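PDB 3MKH: nitroalkane oxidase from Podospora anserina, which oxidises primary and secondary nitroalkanes, preferring longer ones, to aldehydes or ketones with release of nitrite and hydrogen peroxide, using FAD and molecular oxygen. Local coordinates for residues L81-Y86 with A326-T331; V282-A287 with L389-V394; K294-D299 with V305-R310; A314-G319 with I371-I376. All coordinates share one frame; numbering follows the deposited sequence.

Contact 1: L81-Y86 with A326-T331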
# COMPACT_ATOMS: atom_id res chain seq x y z
N LEU A 81 -16.07 13.53 -21.60
CA LEU A 81 -15.20 14.41 -22.37
C LEU A 81 -13.82 14.53 -21.71
O LEU A 81 -12.78 14.40 -22.36
CB LEU A 81 -15.84 15.79 -22.52
CG LEU A 81 -14.93 16.89 -23.08
CD1 LEU A 81 -14.57 16.60 -24.52
CD2 LEU A 81 -15.61 18.25 -22.98
N VAL A 82 -13.82 14.80 -20.41
CA VAL A 82 -12.57 15.02 -19.68
C VAL A 82 -11.65 13.78 -19.69
O VAL A 82 -10.43 13.91 -19.85
CB VAL A 82 -12.84 15.49 -18.23
CG1 VAL A 82 -11.57 15.48 -17.42
CG2 VAL A 82 -13.45 16.89 -18.24
N GLU A 83 -12.24 12.60 -19.52
CA GLU A 83 -11.45 11.36 -19.54
C GLU A 83 -10.75 11.21 -20.89
O GLU A 83 -9.54 10.95 -20.95
CB GLU A 83 -12.33 10.11 -19.24
CG GLU A 83 -11.56 8.79 -19.45
CD GLU A 83 -12.44 7.52 -19.45
OE1 GLU A 83 -13.61 7.60 -19.01
OE2 GLU A 83 -11.96 6.45 -19.90
N GLU A 84 -11.50 11.38 -21.97
CA GLU A 84 -10.93 11.25 -23.29
C GLU A 84 -9.81 12.29 -23.51
O GLU A 84 -8.72 11.96 -23.98
CB GLU A 84 -12.02 11.38 -24.36
CG GLU A 84 -11.47 11.34 -25.80
CD GLU A 84 -10.73 10.04 -26.14
OE1 GLU A 84 -10.97 8.99 -25.49
OE2 GLU A 84 -9.90 10.08 -27.06
N CYS A 85 -10.07 13.55 -23.16
CA CYS A 85 -9.07 14.60 -23.39
C CYS A 85 -7.79 14.35 -22.61
O CYS A 85 -6.69 14.49 -23.15
CB CYS A 85 -9.62 15.99 -23.06
SG CYS A 85 -10.87 16.51 -24.22
N TYR A 86 -7.92 13.95 -21.35
CA TYR A 86 -6.76 13.65 -20.53
C TYR A 86 -6.00 12.40 -20.96
O TYR A 86 -4.79 12.29 -20.71
CB TYR A 86 -7.11 13.59 -19.03
CG TYR A 86 -6.62 14.81 -18.31
CD1 TYR A 86 -7.08 16.07 -18.66
CD2 TYR A 86 -5.65 14.72 -17.32
CE1 TYR A 86 -6.63 17.21 -18.04
CE2 TYR A 86 -5.17 15.88 -16.68
CZ TYR A 86 -5.68 17.11 -17.06
OH TYR A 86 -5.25 18.27 -16.46
N ALA A 326 -12.50 0.53 -11.39
CA ALA A 326 -13.06 1.08 -10.15
C ALA A 326 -13.15 2.60 -10.19
O ALA A 326 -14.15 3.19 -9.77
CB ALA A 326 -12.23 0.65 -8.95
N ALA A 327 -12.08 3.25 -10.65
CA ALA A 327 -12.02 4.71 -10.73
C ALA A 327 -13.14 5.30 -11.60
O ALA A 327 -13.81 6.27 -11.20
CB ALA A 327 -10.63 5.19 -11.25
N ARG A 328 -13.34 4.73 -12.79
CA ARG A 328 -14.38 5.24 -13.69
C ARG A 328 -15.77 5.02 -13.09
O ARG A 328 -16.62 5.90 -13.13
CB ARG A 328 -14.32 4.63 -15.10
CG ARG A 328 -15.25 5.36 -16.08
CD ARG A 328 -15.32 4.69 -17.45
NE ARG A 328 -14.04 4.74 -18.14
CZ ARG A 328 -13.25 3.69 -18.32
NH1 ARG A 328 -13.60 2.49 -17.85
NH2 ARG A 328 -12.10 3.83 -18.97
N ALA A 329 -16.00 3.82 -12.55
CA ALA A 329 -17.27 3.47 -11.92
C ALA A 329 -17.61 4.46 -10.81
O ALA A 329 -18.74 4.97 -10.74
CB ALA A 329 -17.21 2.04 -11.38
N LEU A 330 -16.63 4.74 -9.94
CA LEU A 330 -16.79 5.69 -8.85
C LEU A 330 -17.03 7.11 -9.38
O LEU A 330 -17.92 7.81 -8.90
CB LEU A 330 -15.58 5.67 -7.91
CG LEU A 330 -15.68 6.71 -6.78
CD1 LEU A 330 -16.95 6.50 -5.99
CD2 LEU A 330 -14.47 6.66 -5.84
N THR A 331 -16.24 7.52 -10.37
CA THR A 331 -16.42 8.85 -10.95
C THR A 331 -17.84 9.02 -11.52
O THR A 331 -18.47 10.06 -11.32
CB THR A 331 -15.37 9.15 -12.04
OG1 THR A 331 -14.07 9.25 -11.43
CG2 THR A 331 -15.68 10.47 -12.73
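E83 meets R328 side-on, carboxylate against the edge of the guanidinium, with one oxygen for each of two nitrogens. R328 NE gives its hydrogen to E83 OE1 at 3.0 Å, a nearly straight bond of 164°, and R328 NH2 reaches E83 OE2 at 2.8 Å. Both acceptors lie practically in the guanidinium plane and are approached on their syn sides, but the carboxylate is rolled, leaving the two planes 26° apart. A third, weak bond links R328 NE to E83 OE2 at 3.2 Å. The two side chains cross at about a right angle: E83 runs out extended, while R328 bends at chi3 (-65°) and so turns its NE edge to the glutamate. In this acyl-CoA dehydrogenase-type fold the pair bridges helix 75-88 of the N-terminal helical region and helix 311-340 of the C-terminal helical bundle. The charges form a buried network: E83 OE2 also pairs with R286, R328 NH1 with E325, and E83 OE1 is hydrogen-bonded to Y426 OH of the second subunit. R328 and R286 would be expected to favour an ionised E83. On the helix of R328, T331 OG1 bonds A327 O at 3.0 Å, from the face of that carbonyl opposite T331 N.

Contact 2: V282-A287 with L389-V394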
# COMPACT_ATOMS: atom_id res chain seq x y z
N VAL A 282 -8.95 8.95 -14.38
CA VAL A 282 -9.30 7.82 -15.24
C VAL A 282 -8.60 7.92 -16.59
O VAL A 282 -8.10 6.93 -17.12
CB VAL A 282 -10.84 7.72 -15.48
CG1 VAL A 282 -11.17 6.56 -16.42
CG2 VAL A 282 -11.59 7.59 -14.15
N GLY A 283 -8.58 9.13 -17.15
CA GLY A 283 -7.95 9.34 -18.45
C GLY A 283 -6.47 9.03 -18.45
O GLY A 283 -5.95 8.41 -19.38
N LEU A 284 -5.75 9.48 -17.42
CA LEU A 284 -4.33 9.18 -17.35
C LEU A 284 -4.09 7.68 -17.14
O LEU A 284 -3.14 7.13 -17.67
CB LEU A 284 -3.65 9.95 -16.22
CG LEU A 284 -3.61 11.47 -16.32
CD1 LEU A 284 -2.92 12.05 -15.08
CD2 LEU A 284 -2.90 11.91 -17.62
N MET A 285 -4.95 7.05 -16.34
CA MET A 285 -4.81 5.62 -16.07
C MET A 285 -5.02 4.82 -17.34
O MET A 285 -4.24 3.92 -17.66
CB MET A 285 -5.79 5.17 -14.98
CG MET A 285 -5.47 5.81 -13.62
SD MET A 285 -6.71 5.54 -12.34
CE MET A 285 -6.40 3.80 -11.98
N ARG A 286 -6.07 5.17 -18.07
CA ARG A 286 -6.32 4.58 -19.39
C ARG A 286 -5.11 4.78 -20.31
O ARG A 286 -4.64 3.84 -20.94
CB ARG A 286 -7.58 5.21 -20.01
CG ARG A 286 -7.74 4.91 -21.48
CD ARG A 286 -9.20 4.67 -21.84
NE ARG A 286 -10.06 5.86 -21.86
CZ ARG A 286 -10.12 6.72 -22.87
NH1 ARG A 286 -9.33 6.55 -23.93
NH2 ARG A 286 -10.96 7.74 -22.82
N ALA A 287 -4.58 6.00 -20.37
CA ALA A 287 -3.42 6.25 -21.23
C ALA A 287 -2.21 5.41 -20.80
O ALA A 287 -1.49 4.89 -21.64
CB ALA A 287 -3.05 7.75 -21.26
N LEU A 389 3.40 10.18 -15.46
CA LEU A 389 3.66 10.34 -14.01
C LEU A 389 3.66 11.82 -13.59
O LEU A 389 3.00 12.22 -12.63
CB LEU A 389 5.02 9.70 -13.66
CG LEU A 389 5.43 9.87 -12.20
CD1 LEU A 389 4.31 9.34 -11.30
CD2 LEU A 389 6.76 9.17 -11.89
N ASN A 390 4.43 12.64 -14.30
CA ASN A 390 4.53 14.05 -13.93
C ASN A 390 3.25 14.84 -14.15
O ASN A 390 3.10 15.94 -13.62
CB ASN A 390 5.71 14.70 -14.62
CG ASN A 390 7.01 14.32 -13.96
OD1 ASN A 390 7.24 14.65 -12.81
ND2 ASN A 390 7.85 13.56 -14.67
N THR A 391 2.33 14.29 -14.93
CA THR A 391 0.98 14.86 -15.02
C THR A 391 0.16 14.37 -13.83
O THR A 391 -0.51 15.15 -13.14
CB THR A 391 0.30 14.45 -16.36
OG1 THR A 391 1.10 14.91 -17.45
CG2 THR A 391 -1.11 15.06 -16.47
N ALA A 392 0.24 13.07 -13.57
CA ALA A 392 -0.59 12.45 -12.55
C ALA A 392 -0.34 13.01 -11.15
O ALA A 392 -1.28 13.16 -10.35
CB ALA A 392 -0.38 10.91 -12.57
N VAL A 393 0.91 13.34 -10.83
CA VAL A 393 1.19 13.78 -9.46
C VAL A 393 0.53 15.10 -9.07
O VAL A 393 0.41 15.40 -7.88
CB VAL A 393 2.71 13.82 -9.10
CG1 VAL A 393 3.32 12.46 -9.25
CG2 VAL A 393 3.43 14.84 -9.95
N VAL A 394 0.10 15.89 -10.04
CA VAL A 394 -0.66 17.10 -9.72
C VAL A 394 -2.09 16.80 -9.21
O VAL A 394 -2.69 17.62 -8.52
CB VAL A 394 -0.75 18.06 -10.92
CG1 VAL A 394 -1.99 17.75 -11.77
CG2 VAL A 394 -0.77 19.49 -10.42
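L284 pushes its branched end against T391 and A392 on helix 385-392, and this one leucine makes the whole apolar contact. Its CD1 methyl lies against the alanine, 3.7 Å from A392 CB and 3.5 Å from A392 CA, the latter closer than carbons usually come. The same CD1 also lies 3.8 Å from T391 CG2, and the other methyl, L284 CD2, is equally near that CG2, so the threonine methyl rests across the fork of the leucine. The torsions set this up on both sides. A chi2 of 179° sets L284 CD1 anti to CA, carrying that methyl farthest toward A392; with chi1 at -59°, T391 turns CG2 toward the leucine.

Polar groups are handled separately. The hydroxyl of T391 is bonded back to D387 O, within its own helix, which leaves the methyl as the surface met by L284. A helical backbone bond, V393 N to L389 O at 3.0 Å, lies within 389-394.

Contacts between subunits lie to the side. N390 is bonded to N390 and Y379 of the third subunit, L389 and V393 pack on that same copy, and V394 touches FAD.

Between 282-287 and 389-394 the contact is buried and apolar, so it rests on close packing and the exclusion of water, without a directional bond, right beside a subunit interface and the flavin pocket.

Contact 3: K294-D299 with V305-R310; sequences KFAKED and VPLLER. With FAD (flavin-adenine dinucleotide), chain H.
The shortest backbone bond here, E309 N to P306 O at 2.9 Å, closes the 3-10 turn 307-309 that offers L307 and L308 to F295 and A296 at the end of helix 262-298. L307 does most of the work. Its CG lies anti to the backbone N (chi1 -170°), and the two methyls then part company. CD2 faces the helix, 3.8 Å from F295 CE1, which it meets obliquely, and 4.1 Å from A296 CB. CD1 turns to the cofactor and sits 3.5 Å from FAD C1B, on the ribose next to the adenine. The CB of L307 lies 3.3 Å from D299 O, so the chain just beyond the helix folds down over the leucine. L308 packs its CG on A296 CB, and its CD1 meets K297 CE; the ammonium of K297 goes to M414 O of the second subunit.

R310, at the N-cap position of helix 311-340, belongs to the cofactor side. Bent at chi2 (-67°), it lies along the adenine with CD 3.4 Å from FAD C6A. N6A of the adenine sits over one face of its guanidinium, offset toward the rim, and V305 CG2 lies over the centre of the other face. R310 NH2 forms a salt bridge with E145 of the third subunit, while D299 pairs with R301, itself an FAD-binding residue. The end of helix 262-298 and the loop leading into helix 311-340 form the wall where L307 and R310 line the adenosine end of an FAD pocket shared between subunits.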
# COMPACT_ATOMS: atom_id res chain seq x y z
N LYS A 294 0.51 -1.60 -25.27
CA LYS A 294 1.09 -1.44 -26.60
C LYS A 294 2.56 -1.88 -26.62
O LYS A 294 2.99 -2.62 -27.51
CB LYS A 294 0.99 0.02 -27.04
CG LYS A 294 1.45 0.30 -28.48
CD LYS A 294 1.01 1.70 -28.90
CE LYS A 294 1.04 1.89 -30.42
NZ LYS A 294 2.42 1.81 -30.97
N PHE A 295 3.32 -1.42 -25.65
CA PHE A 295 4.72 -1.80 -25.50
C PHE A 295 4.84 -3.32 -25.34
O PHE A 295 5.65 -3.95 -26.00
CB PHE A 295 5.32 -1.05 -24.30
CG PHE A 295 6.74 -1.42 -23.97
CD1 PHE A 295 7.01 -2.42 -23.05
CD2 PHE A 295 7.79 -0.74 -24.54
CE1 PHE A 295 8.31 -2.76 -22.72
CE2 PHE A 295 9.09 -1.06 -24.21
CZ PHE A 295 9.35 -2.07 -23.30
N ALA A 296 4.00 -3.91 -24.51
CA ALA A 296 4.05 -5.35 -24.28
C ALA A 296 3.70 -6.16 -25.52
O ALA A 296 4.31 -7.21 -25.79
CB ALA A 296 3.14 -5.74 -23.14
N LYS A 297 2.70 -5.71 -26.27
CA LYS A 297 2.25 -6.49 -27.42
C LYS A 297 3.22 -6.40 -28.60
O LYS A 297 3.17 -7.23 -29.51
CB LYS A 297 0.81 -6.12 -27.82
CG LYS A 297 -0.24 -6.61 -26.78
CD LYS A 297 -1.70 -6.43 -27.25
CE LYS A 297 -2.70 -6.98 -26.21
NZ LYS A 297 -3.39 -8.28 -26.59
N GLU A 298 4.14 -5.44 -28.56
CA GLU A 298 5.09 -5.30 -29.66
C GLU A 298 6.56 -5.52 -29.23
O GLU A 298 7.45 -5.48 -30.07
CB GLU A 298 4.95 -3.93 -30.32
CG GLU A 298 5.70 -2.82 -29.62
CD GLU A 298 5.48 -1.45 -30.26
OE1 GLU A 298 4.38 -1.20 -30.80
OE2 GLU A 298 6.41 -0.62 -30.20
N ASP A 299 6.79 -5.75 -27.94
CA ASP A 299 8.16 -5.89 -27.42
C ASP A 299 8.27 -6.96 -26.31
O ASP A 299 7.87 -6.72 -25.17
CB ASP A 299 8.67 -4.52 -26.91
CG ASP A 299 10.17 -4.50 -26.65
OD1 ASP A 299 10.73 -5.52 -26.17
OD2 ASP A 299 10.80 -3.45 -26.91
N VAL A 305 9.20 -15.90 -24.76
CA VAL A 305 7.75 -15.75 -24.82
C VAL A 305 7.38 -14.27 -24.92
O VAL A 305 8.23 -13.40 -24.70
CB VAL A 305 7.05 -16.38 -23.59
CG1 VAL A 305 7.25 -17.90 -23.57
CG2 VAL A 305 7.57 -15.75 -22.31
N PRO A 306 6.12 -13.98 -25.28
CA PRO A 306 5.63 -12.59 -25.29
C PRO A 306 5.76 -11.96 -23.90
O PRO A 306 5.71 -12.67 -22.90
CB PRO A 306 4.15 -12.75 -25.65
CG PRO A 306 4.08 -14.04 -26.40
CD PRO A 306 5.11 -14.93 -25.79
N LEU A 307 5.93 -10.64 -23.85
CA LEU A 307 6.08 -9.97 -22.57
C LEU A 307 4.87 -10.21 -21.66
O LEU A 307 5.01 -10.35 -20.45
CB LEU A 307 6.38 -8.47 -22.76
CG LEU A 307 6.78 -7.70 -21.49
CD1 LEU A 307 8.02 -8.32 -20.85
CD2 LEU A 307 7.02 -6.22 -21.76
N LEU A 308 3.68 -10.32 -22.25
CA LEU A 308 2.48 -10.58 -21.44
C LEU A 308 2.47 -11.97 -20.80
O LEU A 308 1.66 -12.24 -19.91
CB LEU A 308 1.19 -10.32 -22.22
CG LEU A 308 0.61 -8.90 -22.12
CD1 LEU A 308 -0.61 -8.76 -23.03
CD2 LEU A 308 0.26 -8.54 -20.68
N GLU A 309 3.37 -12.86 -21.22
CA GLU A 309 3.41 -14.18 -20.60
C GLU A 309 4.18 -14.23 -19.29
O GLU A 309 4.11 -15.23 -18.57
CB GLU A 309 3.86 -15.26 -21.58
CG GLU A 309 2.69 -15.79 -22.41
CD GLU A 309 3.09 -16.91 -23.35
OE1 GLU A 309 3.75 -17.88 -22.90
OE2 GLU A 309 2.74 -16.82 -24.55
N ARG A 310 4.87 -13.15 -18.96
CA ARG A 310 5.50 -13.04 -17.65
C ARG A 310 4.45 -12.69 -16.61
O ARG A 310 3.87 -11.61 -16.65
CB ARG A 310 6.57 -11.94 -17.68
CG ARG A 310 7.46 -11.97 -18.90
CD ARG A 310 8.33 -13.21 -18.89
NE ARG A 310 9.15 -13.33 -20.09
CZ ARG A 310 9.94 -14.38 -20.34
NH1 ARG A 310 10.00 -15.39 -19.47
NH2 ARG A 310 10.66 -14.42 -21.46
PA FAD H . 14.40 -5.25 -19.54
O1A FAD H . 14.91 -6.40 -20.29
O2A FAD H . 14.41 -3.93 -20.18
O5B FAD H . 12.89 -5.61 -19.03
C5B FAD H . 11.91 -4.58 -18.85
C4B FAD H . 10.62 -5.07 -18.16
O4B FAD H . 10.11 -6.23 -18.85
C3B FAD H . 10.89 -5.53 -16.72
O3B FAD H . 10.71 -4.43 -15.82
C2B FAD H . 9.82 -6.59 -16.49
O2B FAD H . 8.61 -6.00 -16.03
C1B FAD H . 9.58 -7.19 -17.88
N9A FAD H . 10.25 -8.53 -18.00
C8A FAD H . 11.13 -8.87 -18.92
N7A FAD H . 11.51 -10.13 -18.73
C5A FAD H . 10.85 -10.60 -17.67
C6A FAD H . 10.83 -11.83 -17.01
N6A FAD H . 11.59 -12.85 -17.41
N1A FAD H . 10.03 -11.97 -15.95
C2A FAD H . 9.27 -10.97 -15.54
N3A FAD H . 9.27 -9.79 -16.15
C4A FAD H . 10.05 -9.58 -17.21
N1 FAD H . 23.18 -0.74 -17.94
C2 FAD H . 24.50 -1.18 -18.00
O2 FAD H . 24.77 -2.17 -18.66
N3 FAD H . 25.50 -0.49 -17.32
C4 FAD H . 25.18 0.64 -16.57
O4 FAD H . 26.07 1.25 -15.97
C4X FAD H . 23.87 1.08 -16.50
N5 FAD H . 23.53 2.21 -15.76
C5X FAD H . 22.30 2.83 -16.00
C6 FAD H . 22.09 4.13 -15.56
C7 FAD H . 20.87 4.75 -15.80
C7M FAD H . 20.63 6.18 -15.31
C8 FAD H . 19.87 4.07 -16.48
C8M FAD H . 18.53 4.75 -16.74
C9 FAD H . 20.09 2.77 -16.92
C9A FAD H . 21.31 2.15 -16.68
N10 FAD H . 21.55 0.84 -17.12
C10 FAD H . 22.87 0.39 -17.19
C1' FAD H . 20.44 -0.06 -17.51
C2' FAD H . 19.76 -0.65 -16.27
O2' FAD H . 20.72 -1.40 -15.52
C3' FAD H . 18.54 -1.53 -16.62
O3' FAD H . 17.99 -2.06 -15.41
C4' FAD H . 18.87 -2.70 -17.55
O4' FAD H . 18.93 -2.25 -18.89
C5' FAD H . 17.78 -3.77 -17.45
O5' FAD H . 16.49 -3.17 -17.61
P FAD H . 15.16 -3.96 -17.17
O1P FAD H . 15.35 -4.45 -15.79
O2P FAD H . 14.00 -3.11 -17.49
O3P FAD H . 15.20 -5.20 -18.17

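Contact 4: A314-G319 with I371-I376; sequences ADLLSG and INAVGI. With FAD (flavin-adenine dinucleotide), chain H.
The C-terminal end of helix 345-374 and the turn after it form part of the FAD site, and L316 of helix 311-340 backs this element through A373. The contact is apolar: L316 CB and A373 CB are 3.9 Å apart, and L316 CD2 is as near to A373 CB. L316 is twisted, with chi2 at 3° nearly eclipsing CD1 on CA, while CD2 lies over the alanine.

The helix end serves the cofactor with backbone groups. A373 O accepts from the ribose hydroxyl FAD O2B at 2.7 Å. FAD O3B lies 3.0 Å from N372 O, a weak bond at best, since its one proton could also go to A373 O. Past G375, whose positive phi (90°) takes the chain out of the helix, I376 N donates to FAD O2P at 3.0 Å, nearly straight (162°). Lacking a side chain, G375 lets its CA lie 3.3 Å from FAD O2P. The CD1 end of I376 lies against the dimethylbenzene side of the isoalloxazine, 3.5 Å from FAD C9. F398 of the third subunit packs on I376 and that copy also bonds FAD, a dinucleotide site at a subunit interface as in the acyl-CoA dehydrogenase family.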
# COMPACT_ATOMS: atom_id res chain seq x y z
N ALA A 314 2.30 -9.10 -16.31
CA ALA A 314 0.86 -9.21 -16.44
C ALA A 314 0.15 -8.77 -15.18
O ALA A 314 -0.86 -8.08 -15.26
CB ALA A 314 0.46 -10.64 -16.81
N ASP A 315 0.67 -9.15 -14.02
CA ASP A 315 -0.01 -8.80 -12.78
C ASP A 315 0.01 -7.29 -12.52
O ASP A 315 -0.95 -6.74 -11.99
CB ASP A 315 0.56 -9.59 -11.60
CG ASP A 315 -0.02 -11.00 -11.51
OD1 ASP A 315 -0.55 -11.50 -12.55
OD2 ASP A 315 0.04 -11.61 -10.42
N LEU A 316 1.10 -6.64 -12.90
CA LEU A 316 1.17 -5.18 -12.81
C LEU A 316 0.12 -4.55 -13.73
O LEU A 316 -0.60 -3.64 -13.32
CB LEU A 316 2.58 -4.71 -13.19
CG LEU A 316 3.59 -4.08 -12.22
CD1 LEU A 316 3.17 -3.98 -10.76
CD2 LEU A 316 4.97 -4.73 -12.35
N LEU A 317 0.02 -5.00 -14.98
CA LEU A 317 -0.95 -4.41 -15.89
C LEU A 317 -2.41 -4.66 -15.48
O LEU A 317 -3.24 -3.75 -15.55
CB LEU A 317 -0.76 -4.90 -17.32
CG LEU A 317 0.03 -3.98 -18.22
CD1 LEU A 317 -0.02 -4.49 -19.65
CD2 LEU A 317 -0.57 -2.58 -18.13
N SER A 318 -2.73 -5.89 -15.08
CA SER A 318 -4.11 -6.17 -14.70
C SER A 318 -4.46 -5.39 -13.44
O SER A 318 -5.59 -4.93 -13.28
CB SER A 318 -4.37 -7.69 -14.56
OG SER A 318 -3.64 -8.24 -13.48
N GLY A 319 -3.48 -5.19 -12.55
CA GLY A 319 -3.70 -4.36 -11.39
C GLY A 319 -4.10 -2.94 -11.78
O GLY A 319 -5.05 -2.38 -11.25
N ILE A 371 5.56 2.19 -14.95
CA ILE A 371 7.00 2.40 -15.10
C ILE A 371 7.78 1.14 -14.68
O ILE A 371 8.70 0.70 -15.37
CB ILE A 371 7.43 3.65 -14.30
CG1 ILE A 371 7.04 4.91 -15.09
CG2 ILE A 371 8.92 3.63 -13.97
CD1 ILE A 371 7.05 6.20 -14.25
N ASN A 372 7.40 0.54 -13.56
CA ASN A 372 8.07 -0.70 -13.13
C ASN A 372 7.88 -1.86 -14.10
O ASN A 372 8.79 -2.67 -14.32
CB ASN A 372 7.62 -1.06 -11.71
CG ASN A 372 8.20 -0.11 -10.68
OD1 ASN A 372 9.23 0.49 -10.92
ND2 ASN A 372 7.52 0.07 -9.54
N ALA A 373 6.69 -1.94 -14.70
CA ALA A 373 6.37 -3.04 -15.61
C ALA A 373 7.14 -2.89 -16.93
O ALA A 373 7.69 -3.86 -17.45
CB ALA A 373 4.86 -3.08 -15.87
N VAL A 374 7.17 -1.67 -17.44
CA VAL A 374 7.89 -1.37 -18.68
C VAL A 374 9.41 -1.47 -18.51
O VAL A 374 10.12 -1.90 -19.42
CB VAL A 374 7.48 0.02 -19.24
CG1 VAL A 374 8.39 0.44 -20.40
CG2 VAL A 374 6.01 -0.03 -19.69
N GLY A 375 9.90 -1.10 -17.33
CA GLY A 375 11.31 -1.24 -17.02
C GLY A 375 12.10 -0.01 -17.40
O GLY A 375 11.56 1.10 -17.44
N ILE A 376 13.38 -0.20 -17.67
CA ILE A 376 14.29 0.92 -17.87
C ILE A 376 13.85 1.82 -19.02
O ILE A 376 14.06 3.03 -18.99
CB ILE A 376 15.74 0.43 -18.08
CG1 ILE A 376 16.71 1.60 -17.95
CG2 ILE A 376 15.88 -0.30 -19.41
CD1 ILE A 376 16.71 2.18 -16.55
PA FAD H . 14.40 -5.25 -19.54
O1A FAD H . 14.91 -6.40 -20.29
O2A FAD H . 14.41 -3.93 -20.18
O5B FAD H . 12.89 -5.61 -19.03
C5B FAD H . 11.91 -4.58 -18.85
C4B FAD H . 10.62 -5.07 -18.16
O4B FAD H . 10.11 -6.23 -18.85
C3B FAD H . 10.89 -5.53 -16.72
O3B FAD H . 10.71 -4.43 -15.82
C2B FAD H . 9.82 -6.59 -16.49
O2B FAD H . 8.61 -6.00 -16.03
C1B FAD H . 9.58 -7.19 -17.88
N9A FAD H . 10.25 -8.53 -18.00
C8A FAD H . 11.13 -8.87 -18.92
N7A FAD H . 11.51 -10.13 -18.73
C5A FAD H . 10.85 -10.60 -17.67
C6A FAD H . 10.83 -11.83 -17.01
N6A FAD H . 11.59 -12.85 -17.41
N1A FAD H . 10.03 -11.97 -15.95
C2A FAD H . 9.27 -10.97 -15.54
N3A FAD H . 9.27 -9.79 -16.15
C4A FAD H . 10.05 -9.58 -17.21
N1 FAD H . 23.18 -0.74 -17.94
C2 FAD H . 24.50 -1.18 -18.00
O2 FAD H . 24.77 -2.17 -18.66
N3 FAD H . 25.50 -0.49 -17.32
C4 FAD H . 25.18 0.64 -16.57
O4 FAD H . 26.07 1.25 -15.97
C4X FAD H . 23.87 1.08 -16.50
N5 FAD H . 23.53 2.21 -15.76
C5X FAD H . 22.30 2.83 -16.00
C6 FAD H . 22.09 4.13 -15.56
C7 FAD H . 20.87 4.75 -15.80
C7M FAD H . 20.63 6.18 -15.31
C8 FAD H . 19.87 4.07 -16.48
C8M FAD H . 18.53 4.75 -16.74
C9 FAD H . 20.09 2.77 -16.92
C9A FAD H . 21.31 2.15 -16.68
N10 FAD H . 21.55 0.84 -17.12
C10 FAD H . 22.87 0.39 -17.19
C1' FAD H . 20.44 -0.06 -17.51
C2' FAD H . 19.76 -0.65 -16.27
O2' FAD H . 20.72 -1.40 -15.52
C3' FAD H . 18.54 -1.53 -16.62
O3' FAD H . 17.99 -2.06 -15.41
C4' FAD H . 18.87 -2.70 -17.55
O4' FAD H . 18.93 -2.25 -18.89
C5' FAD H . 17.78 -3.77 -17.45
O5' FAD H . 16.49 -3.17 -17.61
P FAD H . 15.16 -3.96 -17.17
O1P FAD H . 15.35 -4.45 -15.79
O2P FAD H . 14.00 -3.11 -17.49
O3P FAD H . 15.20 -5.20 -18.17

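How the contacts relate
Contacts 1 and 2 are buried near the middle of the chain, about 14 Å from its centre to theirs; contact 3 is buried too, although about 36 Å out, and contact 4, at about 29 Å, is partly buried. Contact 1 is all charge, while contacts 2, 3 and 4 are apolar between their segments. R286 of contact 2 forms salt bridges with E83 and E84, tying it to contact 1. Helix 262-298 serves contacts 2 and 3, and helix 311-340 contacts 1 and 4. I371 of contact 4 packs on L389 of contact 2. Contacts 3 and 4 hold the same FAD, contact 3 at the adenine and adjoining ribose carbon, contact 4 at the ribose hydroxyls, phosphate and flavin.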